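Local coordinates for actin binding protein family protein (Entamoeba histolytica HM-1:IMSS, PDB 6K2F) that probably binds actin monomers, and through them restrains filament assembly, the chain here being the N-terminal ADF-homology domain of a twinfilin, at residues A37-T42 against L49-K54. Numbering follows the deposited sequence.
Sequences AIEQGT and LDLVLK
Leu-51, in segment 49-54, reaches to the end of strand 32-39 and the turn beyond it, where its CD1 methyl meets Glu-39 and Gly-41. Along 49-54 the backbone keeps helical angles while its bonds span three residues: a weak one from Val-52 N to Leu-49 O, then Leu-53 N to Asp-50 O at 3.2 Å and Lys-54 N to Leu-51 O at 3.1 Å. Leu-49 begins the segment with its side chain packed on Phe-66 of strand 62-68, a buried place suited to a branched hydrocarbon. Asp-50, exposed, accepts a bond from the backbone N of Lys-128 through OD1, tying the segment to helix 127-137.

Leu-51 follows and carries the contact. With CG opposite the carbonyl carbon (chi1 -65°), it directs CD1 to the bend of Glu-39, 3.9 Å from each of Glu-39 CG, CD and OE2, and the same methyl lies 4.0 Å from Gly-41 CA. The two side chains cross nearly at right angles, and the leucine methyl rests against both the aliphatic and the carboxylate part of the glutamate. Glu-39 folds back at chi2 (55°). Gly-41 N donates to the anti lone pair of Glu-39 OE2 at 2.8 Å, while OE1 bonds to Tyr-55 OH. Held at both oxygens, the carboxylate has a fixed surface for leucine to pack on. Gly-41 suits the tight turn because its phi is positive (58°).

Val-52 turns away from the strand onto Ile-64 and Phe-66, and also touches Phe-23, which Leu-51 and Glu-39 touch as well; its compact branching fits that buried side. This is plain surface packing: segment 49-54, in the connection leading to strand 62-68, meets the end of strand 32-39 and its following turn at the margin of the mixed sheet of the ADF-homology fold.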
loop_
_atom_site.group_PDB
_atom_site.type_symbol
_atom_site.label_atom_id
_atom_site.label_comp_id
_atom_site.label_asym_id
_atom_site.label_seq_id
_atom_site.Cartn_x
_atom_site.Cartn_y
_atom_site.Cartn_z
ATOM N N ALA A 37 -7.609 7.611 -10.914
ATOM C CA ALA A 37 -6.263 7.539 -10.319
ATOM C C ALA A 37 -6.179 6.312 -9.428
ATOM O O ALA A 37 -7.234 5.826 -8.958
ATOM C CB ALA A 37 -5.992 8.779 -9.494
ATOM N N ILE A 38 -4.962 5.826 -9.255
ATOM C CA ILE A 38 -4.675 4.665 -8.372
ATOM C C ILE A 38 -3.554 5.078 -7.434
ATOM O O ILE A 38 -2.530 5.590 -7.919
ATOM C CB ILE A 38 -4.297 3.439 -9.200
ATOM C CG1 ILE A 38 -5.401 3.080 -10.197
ATOM C CG2 ILE A 38 -3.951 2.293 -8.269
ATOM C CD1 ILE A 38 -4.905 2.256 -11.347
ATOM N N GLU A 39 -3.728 4.828 -6.139
ATOM C CA GLU A 39 -2.713 5.111 -5.104
ATOM C C GLU A 39 -2.226 3.785 -4.518
ATOM O O GLU A 39 -3.056 3.033 -3.952
ATOM C CB GLU A 39 -3.314 5.997 -4.016
ATOM C CG GLU A 39 -2.388 6.231 -2.837
ATOM C CD GLU A 39 -1.024 6.794 -3.174
ATOM O OE1 GLU A 39 -0.973 7.902 -3.787
ATOM O OE2 GLU A 39 -0.009 6.147 -2.822
ATOM N N GLN A 40 -0.920 3.542 -4.637
ATOM C CA GLN A 40 -0.251 2.329 -4.111
ATOM C C GLN A 40 -0.381 2.340 -2.592
ATOM O O GLN A 40 -0.596 1.267 -2.012
ATOM C CB GLN A 40 1.209 2.316 -4.543
ATOM C CG GLN A 40 2.006 1.178 -3.936
ATOM C CD GLN A 40 1.468 -0.153 -4.387
ATOM O OE1 GLN A 40 1.265 -0.394 -5.577
ATOM N NE2 GLN A 40 1.256 -1.038 -3.428
ATOM N N GLY A 41 -0.208 3.507 -1.977
ATOM C CA GLY A 41 -0.192 3.625 -0.510
ATOM C C GLY A 41 0.897 2.756 0.103
ATOM O O GLY A 41 1.951 2.517 -0.536
ATOM N N THR A 42 0.661 2.303 1.331
ATOM C CA THR A 42 1.655 1.647 2.199
ATOM C C THR A 42 0.956 0.526 2.981
ATOM O O THR A 42 -0.235 0.264 2.749
ATOM C CB THR A 42 2.332 2.658 3.144
ATOM O OG1 THR A 42 1.387 3.055 4.130
ATOM C CG2 THR A 42 2.867 3.878 2.426
ATOM N N LEU A 49 -5.054 6.981 4.927
ATOM C CA LEU A 49 -6.350 7.696 4.847
ATOM C C LEU A 49 -6.099 9.143 4.417
ATOM O O LEU A 49 -6.927 9.697 3.673
ATOM C CB LEU A 49 -7.089 7.624 6.186
ATOM C CG LEU A 49 -7.801 6.297 6.448
ATOM C CD1 LEU A 49 -8.223 6.190 7.904
ATOM C CD2 LEU A 49 -8.995 6.148 5.517
ATOM N N ASP A 50 -4.998 9.744 4.868
ATOM C CA ASP A 50 -4.731 11.169 4.571
ATOM C C ASP A 50 -4.351 11.343 3.092
ATOM O O ASP A 50 -4.485 12.489 2.576
ATOM C CB ASP A 50 -3.684 11.727 5.524
ATOM C CG ASP A 50 -4.241 12.000 6.911
ATOM O OD1 ASP A 50 -5.470 12.169 7.027
ATOM O OD2 ASP A 50 -3.437 12.067 7.868
ATOM N N LEU A 51 -3.888 10.293 2.409
ATOM C CA LEU A 51 -3.503 10.419 0.968
ATOM C C LEU A 51 -4.717 10.786 0.116
ATOM O O LEU A 51 -4.532 11.414 -0.936
ATOM C CB LEU A 51 -2.889 9.106 0.476
ATOM C CG LEU A 51 -1.572 8.727 1.141
ATOM C CD1 LEU A 51 -1.125 7.353 0.666
ATOM C CD2 LEU A 51 -0.500 9.778 0.865
ATOM N N VAL A 52 -5.921 10.430 0.545
ATOM C CA VAL A 52 -7.163 10.738 -0.211
ATOM C C VAL A 52 -7.235 12.243 -0.473
ATOM O O VAL A 52 -7.700 12.646 -1.568
ATOM C CB VAL A 52 -8.397 10.253 0.557
ATOM C CG1 VAL A 52 -9.682 10.866 -0.007
ATOM C CG2 VAL A 52 -8.441 8.739 0.547
ATOM N N LEU A 53 -6.816 13.052 0.495
ATOM C CA LEU A 53 -6.972 14.528 0.417
ATOM C C LEU A 53 -6.196 15.097 -0.776
ATOM O O LEU A 53 -6.549 16.224 -1.222
ATOM C CB LEU A 53 -6.503 15.125 1.741
ATOM C CG LEU A 53 -7.245 14.651 2.985
ATOM C CD1 LEU A 53 -6.656 15.288 4.236
ATOM C CD2 LEU A 53 -8.716 14.965 2.874
ATOM N N LYS A 54 -5.158 14.398 -1.239
ATOM C CA LYS A 54 -4.320 14.823 -2.387
ATOM C C LYS A 54 -5.045 14.582 -3.725
ATOM O O LYS A 54 -4.629 15.169 -4.733
ATOM C CB LYS A 54 -3.025 14.008 -2.432
ATOM C CG LYS A 54 -2.028 14.230 -1.304
ATOM C CD LYS A 54 -0.696 13.541 -1.597
ATOM C CE LYS A 54 0.493 14.129 -0.864
ATOM N NZ LYS A 54 0.504 13.742 0.567
#